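Local coordinates for protein luciferase-like monooxygenase (Streptomyces bottropensis, PDB 4US5) that probably acts as a flavin-dependent monooxygenase of the bacterial luciferase family, oxidising a substrate with molecular oxygen, at residues B[73-78]-B[102-107]; B[43-48]-B[61-66]; B[7-12]-B[38-43]; B[143-148]-B[166-171]. All blocks are in the same frame, centred on the assembly; numbering follows the deposited sequence.

Interaction 1. Residues B[73-78]-B[102-107]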
# COMPACT_ATOMS: atom_id res chain seq x y z
N ILE B 73 -6.28 -7.64 16.63
CA ILE B 73 -6.50 -6.19 16.53
C ILE B 73 -6.95 -5.82 15.13
O ILE B 73 -6.45 -6.35 14.14
CB ILE B 73 -5.21 -5.47 16.96
CG1 ILE B 73 -5.47 -3.99 17.33
CG2 ILE B 73 -4.11 -5.59 15.92
CD1 ILE B 73 -4.31 -3.39 18.09
N ARG B 74 -7.88 -4.88 15.03
CA ARG B 74 -8.21 -4.30 13.74
C ARG B 74 -7.05 -3.36 13.33
O ARG B 74 -6.31 -2.89 14.18
CB ARG B 74 -9.52 -3.52 13.82
CG ARG B 74 -10.74 -4.41 14.16
CD ARG B 74 -12.03 -3.62 14.11
NE ARG B 74 -12.28 -3.16 12.75
CZ ARG B 74 -12.77 -3.92 11.76
NH1 ARG B 74 -13.16 -5.18 11.98
NH2 ARG B 74 -12.86 -3.43 10.55
N VAL B 75 -6.84 -3.23 12.03
CA VAL B 75 -5.75 -2.38 11.50
C VAL B 75 -6.30 -1.53 10.43
O VAL B 75 -7.12 -1.97 9.59
CB VAL B 75 -4.59 -3.23 10.96
CG1 VAL B 75 -3.39 -2.39 10.69
CG2 VAL B 75 -4.21 -4.34 11.93
N GLY B 76 -5.90 -0.25 10.41
CA GLY B 76 -6.42 0.64 9.41
C GLY B 76 -5.78 2.00 9.39
O GLY B 76 -4.76 2.24 10.06
N SER B 77 -6.38 2.88 8.59
CA SER B 77 -5.93 4.24 8.44
C SER B 77 -6.62 5.18 9.40
O SER B 77 -7.83 5.04 9.65
CB SER B 77 -6.15 4.70 7.03
OG SER B 77 -7.53 4.65 6.66
N GLY B 78 -5.84 6.09 9.97
CA GLY B 78 -6.36 7.14 10.88
C GLY B 78 -5.62 8.46 10.69
O GLY B 78 -4.91 8.89 11.59
N PRO B 102 -9.53 -10.37 5.87
CA PRO B 102 -10.95 -10.24 5.84
C PRO B 102 -11.55 -9.72 7.14
O PRO B 102 -11.30 -10.25 8.21
CB PRO B 102 -11.44 -11.69 5.51
CG PRO B 102 -10.25 -12.56 5.65
CD PRO B 102 -9.07 -11.68 5.38
N ASP B 103 -12.33 -8.68 6.98
CA ASP B 103 -13.11 -8.05 8.05
C ASP B 103 -12.24 -7.52 9.19
O ASP B 103 -12.73 -7.35 10.32
CB ASP B 103 -14.20 -9.01 8.60
CG ASP B 103 -15.36 -8.27 9.26
OD1 ASP B 103 -15.73 -7.17 8.79
OD2 ASP B 103 -15.83 -8.73 10.30
N ARG B 104 -10.97 -7.22 8.92
CA ARG B 104 -10.09 -6.63 9.92
C ARG B 104 -9.71 -5.15 9.66
O ARG B 104 -9.00 -4.54 10.50
CB ARG B 104 -8.82 -7.43 10.05
CG ARG B 104 -9.04 -8.82 10.65
CD ARG B 104 -7.71 -9.53 10.81
NE ARG B 104 -6.86 -8.84 11.75
CZ ARG B 104 -5.54 -8.80 11.69
NH1 ARG B 104 -4.87 -9.38 10.69
NH2 ARG B 104 -4.87 -8.13 12.61
N ILE B 105 -10.13 -4.60 8.54
CA ILE B 105 -9.55 -3.34 8.04
C ILE B 105 -10.49 -2.16 8.29
O ILE B 105 -11.69 -2.21 7.95
CB ILE B 105 -9.19 -3.42 6.54
CG1 ILE B 105 -8.19 -4.54 6.28
CG2 ILE B 105 -8.68 -2.09 6.02
CD1 ILE B 105 -6.87 -4.47 7.03
N ASP B 106 -9.94 -1.10 8.87
CA ASP B 106 -10.62 0.18 9.01
C ASP B 106 -10.10 1.15 7.95
O ASP B 106 -8.90 1.32 7.79
CB ASP B 106 -10.32 0.79 10.39
CG ASP B 106 -10.94 0.04 11.51
OD1 ASP B 106 -11.92 -0.74 11.28
OD2 ASP B 106 -10.48 0.24 12.67
N LEU B 107 -11.01 1.83 7.27
CA LEU B 107 -10.69 2.92 6.42
C LEU B 107 -11.11 4.23 7.09
O LEU B 107 -12.23 4.74 6.85
CB LEU B 107 -11.37 2.75 5.07
CG LEU B 107 -11.21 3.82 4.00
CD1 LEU B 107 -9.79 4.36 3.91
CD2 LEU B 107 -11.64 3.27 2.64
O HOH W 1 -14.25 -4.74 8.30

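Interaction 2. Residues B[43-48]-B[61-66]. With NA (sodium ion), chain O; NA (sodium ion), chain Q.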
# COMPACT_ATOMS: atom_id res chain seq x y z
N PHE B 43 -5.61 -0.54 15.60
CA PHE B 43 -4.33 0.12 15.43
C PHE B 43 -4.46 0.93 14.15
O PHE B 43 -4.60 0.36 13.06
CB PHE B 43 -3.22 -0.91 15.31
CG PHE B 43 -1.82 -0.31 15.32
CD1 PHE B 43 -1.27 0.25 14.17
CD2 PHE B 43 -1.09 -0.27 16.48
CE1 PHE B 43 -0.02 0.80 14.19
CE2 PHE B 43 0.17 0.27 16.50
CZ PHE B 43 0.71 0.80 15.35
N TRP B 44 -4.45 2.25 14.27
CA TRP B 44 -4.56 3.10 13.12
C TRP B 44 -3.24 3.74 12.78
O TRP B 44 -2.48 4.13 13.67
CB TRP B 44 -5.59 4.19 13.38
CG TRP B 44 -6.99 3.77 13.25
CD1 TRP B 44 -7.46 2.54 12.88
CD2 TRP B 44 -8.14 4.55 13.55
NE1 TRP B 44 -8.82 2.53 12.88
CE2 TRP B 44 -9.28 3.77 13.26
CE3 TRP B 44 -8.31 5.87 13.99
CZ2 TRP B 44 -10.57 4.22 13.47
CZ3 TRP B 44 -9.62 6.33 14.18
CH2 TRP B 44 -10.72 5.52 13.89
N VAL B 45 -3.00 3.93 11.49
CA VAL B 45 -1.79 4.60 11.00
C VAL B 45 -2.22 5.92 10.33
O VAL B 45 -3.07 5.91 9.43
CB VAL B 45 -1.05 3.72 9.99
CG1 VAL B 45 0.24 4.41 9.50
CG2 VAL B 45 -0.71 2.37 10.60
N ALA B 46 -1.58 7.02 10.73
CA ALA B 46 -1.91 8.37 10.25
C ALA B 46 -1.09 8.69 8.99
O ALA B 46 -0.11 8.02 8.70
CB ALA B 46 -1.70 9.40 11.33
N GLU B 47 -1.55 9.65 8.22
CA GLU B 47 -0.88 10.06 7.01
C GLU B 47 -0.30 11.43 7.23
O GLU B 47 -1.04 12.39 7.51
CB GLU B 47 -1.91 10.11 5.88
CG GLU B 47 -1.37 10.60 4.57
CD GLU B 47 -2.31 10.36 3.39
OE1 GLU B 47 -3.20 9.46 3.47
OE2 GLU B 47 -2.15 11.03 2.35
N HIS B 48 1.01 11.55 7.06
CA HIS B 48 1.73 12.85 7.15
C HIS B 48 2.72 12.97 6.01
O HIS B 48 3.55 12.07 5.81
CB HIS B 48 2.46 12.97 8.48
CG HIS B 48 1.52 13.19 9.62
ND1 HIS B 48 1.07 12.16 10.42
CD2 HIS B 48 0.90 14.30 10.06
CE1 HIS B 48 0.21 12.64 11.31
NE2 HIS B 48 0.09 13.93 11.11
N ILE B 61 0.56 1.26 3.15
CA ILE B 61 1.73 0.35 3.08
C ILE B 61 2.04 -0.23 4.45
O ILE B 61 2.24 -1.47 4.59
CB ILE B 61 2.98 1.10 2.54
CG1 ILE B 61 2.72 1.61 1.10
CG2 ILE B 61 4.20 0.18 2.62
CD1 ILE B 61 2.37 0.52 0.11
N LEU B 62 2.02 0.60 5.48
CA LEU B 62 2.24 0.09 6.83
C LEU B 62 1.07 -0.79 7.33
O LEU B 62 1.29 -1.76 8.02
CB LEU B 62 2.50 1.27 7.79
CG LEU B 62 3.18 0.92 9.11
CD1 LEU B 62 4.51 0.23 8.94
CD2 LEU B 62 3.36 2.13 10.02
N ILE B 63 -0.17 -0.46 6.93
CA ILE B 63 -1.32 -1.29 7.22
C ILE B 63 -1.14 -2.69 6.63
O ILE B 63 -1.37 -3.71 7.31
CB ILE B 63 -2.63 -0.64 6.73
CG1 ILE B 63 -2.87 0.65 7.52
CG2 ILE B 63 -3.79 -1.60 6.87
CD1 ILE B 63 -3.77 1.59 6.80
N ALA B 64 -0.73 -2.76 5.39
CA ALA B 64 -0.54 -4.04 4.73
C ALA B 64 0.46 -4.92 5.49
O ALA B 64 0.29 -6.15 5.59
CB ALA B 64 -0.05 -3.79 3.31
N ARG B 65 1.50 -4.30 6.03
CA ARG B 65 2.49 -5.04 6.80
C ARG B 65 1.98 -5.41 8.19
O ARG B 65 2.11 -6.55 8.62
CB ARG B 65 3.76 -4.23 6.91
CG ARG B 65 4.83 -4.83 7.84
CD ARG B 65 5.23 -6.24 7.42
NE ARG B 65 6.30 -6.72 8.27
CZ ARG B 65 7.56 -6.28 8.26
NH1 ARG B 65 7.98 -5.44 7.34
NH2 ARG B 65 8.42 -6.72 9.19
N ILE B 66 1.44 -4.43 8.90
CA ILE B 66 1.04 -4.65 10.29
C ILE B 66 -0.09 -5.66 10.42
O ILE B 66 -0.09 -6.43 11.37
CB ILE B 66 0.68 -3.31 11.00
CG1 ILE B 66 1.99 -2.53 11.24
CG2 ILE B 66 -0.12 -3.57 12.27
CD1 ILE B 66 1.81 -1.15 11.79
NA NA O . -2.74 7.41 1.47
NA NA Q . 6.23 13.00 6.55
O HOH W 2 -4.46 6.80 -0.65

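Interaction 3. Residues B[7-12]-B[38-43]. With NA (sodium ion), chain R; NA (sodium ion), chain L.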
# COMPACT_ATOMS: atom_id res chain seq x y z
N LEU B 7 -9.41 0.57 24.61
CA LEU B 7 -8.22 1.30 24.16
C LEU B 7 -7.79 0.86 22.78
O LEU B 7 -7.87 -0.33 22.45
CB LEU B 7 -7.07 1.09 25.10
CG LEU B 7 -7.23 1.53 26.56
CD1 LEU B 7 -5.91 1.27 27.26
CD2 LEU B 7 -7.64 2.99 26.64
N SER B 8 -7.36 1.83 21.99
CA SER B 8 -6.86 1.61 20.65
C SER B 8 -5.60 2.48 20.47
O SER B 8 -5.23 3.27 21.37
CB SER B 8 -7.90 1.97 19.61
OG SER B 8 -8.91 0.98 19.59
N VAL B 9 -4.89 2.27 19.36
CA VAL B 9 -3.61 2.98 19.10
C VAL B 9 -3.77 3.77 17.80
O VAL B 9 -4.32 3.25 16.84
CB VAL B 9 -2.41 2.03 18.95
CG1 VAL B 9 -1.14 2.80 18.70
CG2 VAL B 9 -2.27 1.10 20.15
N VAL B 10 -3.35 5.03 17.82
CA VAL B 10 -3.23 5.85 16.63
C VAL B 10 -1.76 6.21 16.50
O VAL B 10 -1.19 6.85 17.40
CB VAL B 10 -4.15 7.10 16.71
CG1 VAL B 10 -4.03 7.94 15.46
CG2 VAL B 10 -5.60 6.67 16.92
N GLU B 11 -1.15 5.78 15.40
CA GLU B 11 0.26 5.82 15.21
C GLU B 11 0.62 6.76 14.05
O GLU B 11 0.31 6.48 12.90
CB GLU B 11 0.77 4.40 14.92
CG GLU B 11 2.20 4.30 14.33
CD GLU B 11 3.28 4.72 15.30
OE1 GLU B 11 3.24 5.86 15.83
OE2 GLU B 11 4.20 3.91 15.55
N GLN B 12 1.27 7.86 14.37
CA GLN B 12 1.79 8.77 13.34
C GLN B 12 3.26 8.50 13.00
O GLN B 12 3.80 9.06 12.06
CB GLN B 12 1.54 10.21 13.76
CG GLN B 12 2.52 10.79 14.74
CD GLN B 12 2.37 10.32 16.18
OE1 GLN B 12 1.94 9.19 16.46
NE2 GLN B 12 2.84 11.13 17.09
N LEU B 38 -1.94 -7.30 23.97
CA LEU B 38 -2.53 -6.70 25.18
C LEU B 38 -4.03 -6.50 25.14
O LEU B 38 -4.63 -6.25 26.18
CB LEU B 38 -1.86 -5.36 25.49
CG LEU B 38 -0.42 -5.44 25.97
CD1 LEU B 38 0.13 -4.03 26.12
CD2 LEU B 38 -0.31 -6.20 27.28
N GLY B 39 -4.64 -6.57 23.98
CA GLY B 39 -6.08 -6.45 23.84
C GLY B 39 -6.58 -5.09 23.41
O GLY B 39 -7.74 -4.76 23.62
N TYR B 40 -5.72 -4.27 22.79
CA TYR B 40 -6.23 -3.05 22.14
C TYR B 40 -7.19 -3.42 21.01
O TYR B 40 -7.04 -4.47 20.35
CB TYR B 40 -5.05 -2.17 21.66
CG TYR B 40 -4.32 -1.43 22.77
CD1 TYR B 40 -3.46 -2.07 23.63
CD2 TYR B 40 -4.44 -0.04 22.89
CE1 TYR B 40 -2.79 -1.37 24.63
CE2 TYR B 40 -3.78 0.68 23.87
CZ TYR B 40 -2.96 0.02 24.75
OH TYR B 40 -2.31 0.69 25.73
N GLU B 41 -8.17 -2.57 20.75
CA GLU B 41 -9.22 -2.84 19.77
C GLU B 41 -8.76 -2.69 18.32
O GLU B 41 -9.06 -3.54 17.49
CB GLU B 41 -10.44 -1.93 19.96
CG GLU B 41 -11.07 -2.01 21.30
CD GLU B 41 -11.64 -3.37 21.64
OE1 GLU B 41 -12.18 -4.04 20.70
OE2 GLU B 41 -11.45 -3.77 22.81
N ARG B 42 -8.09 -1.57 18.03
CA ARG B 42 -7.63 -1.25 16.67
C ARG B 42 -6.32 -0.49 16.71
O ARG B 42 -5.97 0.15 17.71
CB ARG B 42 -8.67 -0.47 15.86
CG ARG B 42 -8.94 0.97 16.30
CD ARG B 42 -10.27 1.50 15.79
NE ARG B 42 -11.42 0.93 16.50
CZ ARG B 42 -12.43 0.27 15.92
NH1 ARG B 42 -12.45 0.01 14.61
NH2 ARG B 42 -13.44 -0.16 16.66
N PHE B 43 -5.61 -0.54 15.60
CA PHE B 43 -4.33 0.12 15.43
C PHE B 43 -4.46 0.93 14.15
O PHE B 43 -4.60 0.36 13.06
CB PHE B 43 -3.22 -0.91 15.31
CG PHE B 43 -1.82 -0.31 15.32
CD1 PHE B 43 -1.27 0.25 14.17
CD2 PHE B 43 -1.09 -0.27 16.48
CE1 PHE B 43 -0.02 0.80 14.19
CE2 PHE B 43 0.17 0.27 16.50
CZ PHE B 43 0.71 0.80 15.35
NA NA R . 1.19 7.61 18.36
NA NA L . 6.92 4.56 15.35
O HOH W 3 -9.57 -2.48 24.55
O HOH W 4 8.66 6.45 16.73

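Interaction 4. Residues B[143-148]-B[166-171]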
# COMPACT_ATOMS: atom_id res chain seq x y z
N GLN B 143 -18.83 9.31 -2.62
CA GLN B 143 -18.33 8.57 -3.77
C GLN B 143 -17.61 7.29 -3.32
O GLN B 143 -17.77 6.23 -3.91
CB GLN B 143 -17.34 9.39 -4.55
CG GLN B 143 -17.86 10.48 -5.44
CD GLN B 143 -16.73 11.04 -6.27
OE1 GLN B 143 -15.95 11.86 -5.79
NE2 GLN B 143 -16.57 10.54 -7.50
N LEU B 144 -16.79 7.42 -2.29
CA LEU B 144 -16.05 6.27 -1.74
C LEU B 144 -17.02 5.21 -1.27
O LEU B 144 -16.86 4.04 -1.56
CB LEU B 144 -15.15 6.73 -0.60
CG LEU B 144 -14.41 5.68 0.19
CD1 LEU B 144 -13.58 4.79 -0.73
CD2 LEU B 144 -13.52 6.38 1.22
N ARG B 145 -18.02 5.62 -0.50
CA ARG B 145 -19.03 4.68 0.03
C ARG B 145 -19.74 3.97 -1.12
O ARG B 145 -19.96 2.76 -1.05
CB ARG B 145 -19.99 5.45 0.97
CG ARG B 145 -20.94 4.69 1.86
CD ARG B 145 -21.80 5.72 2.59
NE ARG B 145 -21.81 5.54 4.03
CZ ARG B 145 -22.38 6.40 4.88
NH1 ARG B 145 -22.96 7.50 4.44
NH2 ARG B 145 -22.36 6.14 6.18
N ALA B 146 -20.01 4.68 -2.21
CA ALA B 146 -20.64 4.10 -3.38
C ALA B 146 -19.73 3.10 -4.08
O ALA B 146 -20.15 2.04 -4.50
CB ALA B 146 -21.07 5.19 -4.37
N TYR B 147 -18.44 3.42 -4.17
CA TYR B 147 -17.51 2.46 -4.78
C TYR B 147 -17.37 1.21 -3.94
O TYR B 147 -17.17 0.12 -4.47
CB TYR B 147 -16.15 3.10 -5.01
CG TYR B 147 -16.09 4.07 -6.17
CD1 TYR B 147 -16.55 3.71 -7.43
CD2 TYR B 147 -15.52 5.30 -6.02
CE1 TYR B 147 -16.44 4.57 -8.49
CE2 TYR B 147 -15.42 6.18 -7.06
CZ TYR B 147 -15.89 5.82 -8.29
OH TYR B 147 -15.77 6.67 -9.31
N LEU B 148 -17.50 1.34 -2.64
CA LEU B 148 -17.44 0.21 -1.74
C LEU B 148 -18.76 -0.61 -1.70
O LEU B 148 -18.82 -1.63 -1.04
CB LEU B 148 -17.05 0.66 -0.31
CG LEU B 148 -15.61 1.17 -0.21
CD1 LEU B 148 -15.37 1.84 1.13
CD2 LEU B 148 -14.62 0.01 -0.41
N PRO B 166 -14.00 -2.91 4.05
CA PRO B 166 -13.42 -2.16 5.14
C PRO B 166 -14.45 -1.29 5.84
O PRO B 166 -15.36 -0.80 5.20
CB PRO B 166 -12.38 -1.28 4.44
CG PRO B 166 -12.91 -1.09 3.09
CD PRO B 166 -13.55 -2.41 2.74
N ALA B 167 -14.25 -1.05 7.13
CA ALA B 167 -15.12 -0.20 7.92
C ALA B 167 -14.72 1.27 7.77
O ALA B 167 -13.61 1.67 8.16
CB ALA B 167 -15.06 -0.62 9.39
N LEU B 168 -15.65 2.08 7.28
CA LEU B 168 -15.44 3.52 7.09
C LEU B 168 -15.54 4.29 8.40
O LEU B 168 -16.57 4.19 9.11
CB LEU B 168 -16.48 4.09 6.14
CG LEU B 168 -16.21 4.08 4.64
CD1 LEU B 168 -17.36 4.73 3.88
CD2 LEU B 168 -14.89 4.79 4.27
N TRP B 169 -14.55 5.12 8.70
CA TRP B 169 -14.55 6.00 9.86
C TRP B 169 -14.20 7.42 9.41
O TRP B 169 -13.35 7.61 8.51
CB TRP B 169 -13.50 5.57 10.91
CG TRP B 169 -13.90 4.42 11.75
CD1 TRP B 169 -13.92 3.09 11.36
CD2 TRP B 169 -14.34 4.44 13.11
NE1 TRP B 169 -14.34 2.32 12.38
CE2 TRP B 169 -14.59 3.10 13.48
CE3 TRP B 169 -14.60 5.45 14.03
CZ2 TRP B 169 -15.05 2.76 14.72
CZ3 TRP B 169 -15.02 5.10 15.28
CH2 TRP B 169 -15.28 3.77 15.61
N LEU B 170 -14.80 8.41 10.05
CA LEU B 170 -14.42 9.80 9.80
C LEU B 170 -13.66 10.32 11.01
O LEU B 170 -14.13 10.20 12.15
CB LEU B 170 -15.63 10.68 9.55
CG LEU B 170 -15.32 12.13 9.24
CD1 LEU B 170 -14.38 12.24 8.04
CD2 LEU B 170 -16.61 12.90 8.93
N LEU B 171 -12.49 10.88 10.74
CA LEU B 171 -11.68 11.51 11.77
C LEU B 171 -11.87 12.99 11.64
O LEU B 171 -11.79 13.54 10.53
CB LEU B 171 -10.20 11.19 11.59
CG LEU B 171 -9.76 9.81 12.10
CD1 LEU B 171 -10.33 8.67 11.22
CD2 LEU B 171 -8.26 9.76 12.13

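Interaction 1. Residues B[73-78]-B[102-107]
Arg74 reaches over to Asp106 and grips its carboxylate side-on, with NE and NH2 both turned to the single oxygen OD1. NE lies 2.9 Å from Asp106 OD1 on the syn side and NH2 takes the anti side. Both nitrogens come from the same face of the carboxylate, whose plane is 30° from that of the guanidinium, while OD1 itself sits almost in the guanidinium plane. A bend at chi3 (65°) turns the guanidinium over the other segment, toward the loop ahead of its strand, where NH1 makes a weak bond to Asp103 O, and water 1 joins NH2 to Asp103 OD1. Replacing Arg74 by a methionine would probably leave Asp106 OD1 without its paired donors and the Asp103 carbonyl without this weak one.

Beside the salt bridge, strands 74-81 and 105-110 pair in parallel, first and last members of a beta-alpha-beta unit in the barrel wall, with helix 87-100 as the crossover. The bonds alternate in the parallel pattern: Val75 receives from Asp106 N through its O and gives its own N-H to Arg104 O, 3.0 Å from Val75 N, and Ser77 N then donates to Asp106 O. Gly76 CA comes within 3.0 Å of Asp106 O, and a beta carbon at that position would run into the same oxygen. At the start of the pairing, Arg104 NH2 donates to Ile73 O over 2.8 Å in the carbonyl plane, and the same guanidinium is steadied by Thr70 and Ala67.

In the second shell, Asp106 OD2 is held by Trp44 NE1 and by a salt bridge to Arg42, and the Ser77 hydroxyl bonds to Gly108 O.

Interaction 2. Residues B[43-48]-B[61-66]
Phe43 and Val45, alternate residues of strand 42-45, press against Leu62, Ile63 and Ile66 on one side of helix 59-68, and no hydrogen bond crosses between them. All five side chains are buried. The shortest apolar approach is Ile66 CD1 to Phe43 CE1, 3.6 Å. The isoleucine methyl meets the CD1-CE1 side of the ring obliquely, the two side chains crossing at about a right angle. Ile66 gets there because its chain runs out straight beyond CG1 (chi2 174°), so CD1 is the atom pushed toward the strand.

Val45 works with both methyls. Its CG1 sits 3.9 Å from Leu62 CD2, again with the side chains crossed near a right angle, whereas CG2 lies 4.1 Å from Ile63 CG1 as those two side chains slide past each other in opposite directions. With CG1 of the valine anti to the backbone N (chi1 -179°), Leu62 CD2 sits against both methyls, and CG2 reaches Ile63 as well.

This is strand-on-helix packing within a beta-alpha-beta unit, strand 42-45, helix 59-68 and strand 74-81, of a TIM-barrel-like fold. The axes of strand 43-45 and helix 61-66 run at 152°, roughly antiparallel, and approach to 8.9 Å, as when the helix of such a unit runs back along the sheet. Val75 of the next strand continues the apolar layer beside Ile63 and Ile66.

Ionic contacts belong to the chain beyond the strand. Glu47 OE1 binds a sodium ion at 2.9 Å, with Glu60 and water 2 as further ligands. His48 O binds another sodium at 2.9 Å, together with Glu51, Asn54 and Ser159 of the second subunit.

Interaction 3. Residues B[7-12]-B[38-43]
Leu7 O takes the N-H of Glu41 at 2.8 Å, nearly straight and in the carbonyl plane, and one step along, Val9 N donates to Arg42 O at 2.9 Å. These two bonds tie strand 6-11 to the start of strand 42-45, in parallel, after the Schellman motif at Gly39 that ends helix 21-38. Between them Arg42 N makes a weak bond, 3.1 Å, to Ser8 OG, a hydroxyl held more firmly by Glu309. Water 3 accepts from Leu7 N at 3.1 Å and lies near Gly39 O and Glu41 OE2.

The Tyr40 ring rides beside this backbone: its CE2 is 3.5 Å from Leu7 CB and its CD2 is 3.7 Å from Val9 CG2, while its OH bonds to Tyr326 O. With a smaller residue such as alanine here, the space beside Leu7 and Val9 would probably be left unfilled and the Tyr326 carbonyl without this donor. Val9 holds CG1 anti to the backbone N (chi1 -180°), which gives CG1 to the Phe43 ring and CG2 to Tyr40. Further along, Phe43 CZ touches Glu11 CB at 3.6 Å.

Glu11 OE2 binds one sodium ion at 2.8 Å and is hydrogen-bonded to Ser28 OG, while OE1 makes a salt bridge to Arg322. Val10 O and Gln12 OE1 bind another sodium. Arg42 pairs with Glu309, and its NH1 also meets the sulfonate of a bound buffer molecule. Buried charge here is thus matched by opposite charge or metal.

Interaction 4. Residues B[143-148]-B[166-171]
Leu168 is where strand 167-172 meets helix 134-147, its two methyls dividing the work. CD2 faces Leu144 CD2 at 3.7 Å, the two leucines sliding past each other in opposite directions. This is the tight part of the contact, and Leu144 is the buried member of the group. With CG anti to the backbone N (chi1 174°), Leu144 sends its branches inward, where they also touch Leu107 and Ile109 of strand 105-110 and Ala91 of helix 87-100.

Away from that pair the fit becomes looser and the residues are partly exposed. Leu168 CD1 lies 4.0 Å from Arg145 CB, so the arginine contributes only the aliphatic start of its chain, crossing the leucine at a slant. Its charged end extends beyond Leu168 on the outer side, where NH2 bonds to Leu184 O. Four residues after Leu144, Leu148 forks between two partners. Its CD1 is 4.2 Å from Leu168 CG, and its CD2 is 4.0 Å from Pro166 CG, meeting the CG-CD side of the pyrrolidine ring. Leu148 N bonds to Leu144 O over 3.0 Å, and both side chains point toward the strand.

No hydrogen bond joins the two segments; the strand's backbone bonds go to strand 105-110, through Ala167 and Trp169, and on its other edge to Pro187, through Leu170. On the face turned from the helix, Trp169 meets Trp44 edge-to-face. Alternation of this kind, with Leu168 turned to an outer helix and Ala167 and Trp169 turned the other way, is that of a strand in the wall of a TIM barrel, the fold of the luciferase-like monooxygenases.

Overall arrangement
Interactions 3, 2, 1 and 4 follow one another along the chain, and all reach one curled parallel sheet. Interactions 2 and 3 share Phe43, and Trp44 N meets Val9 O at 2.8 Å. Arg74 O and Phe43 N, also 2.8 Å apart, connect interaction 1 with both; Leu107 N and Ala167 O, at the same separation, connect it with interaction 4. Interactions 3 and 4 are most distant, their centres about 20 Å apart. They nevertheless meet: Arg42 NH1 lies 3.7 Å from Trp169 NE1, and both bond to the sulfonate of a buffer molecule, which probably came from crystallisation but may mark a pocket.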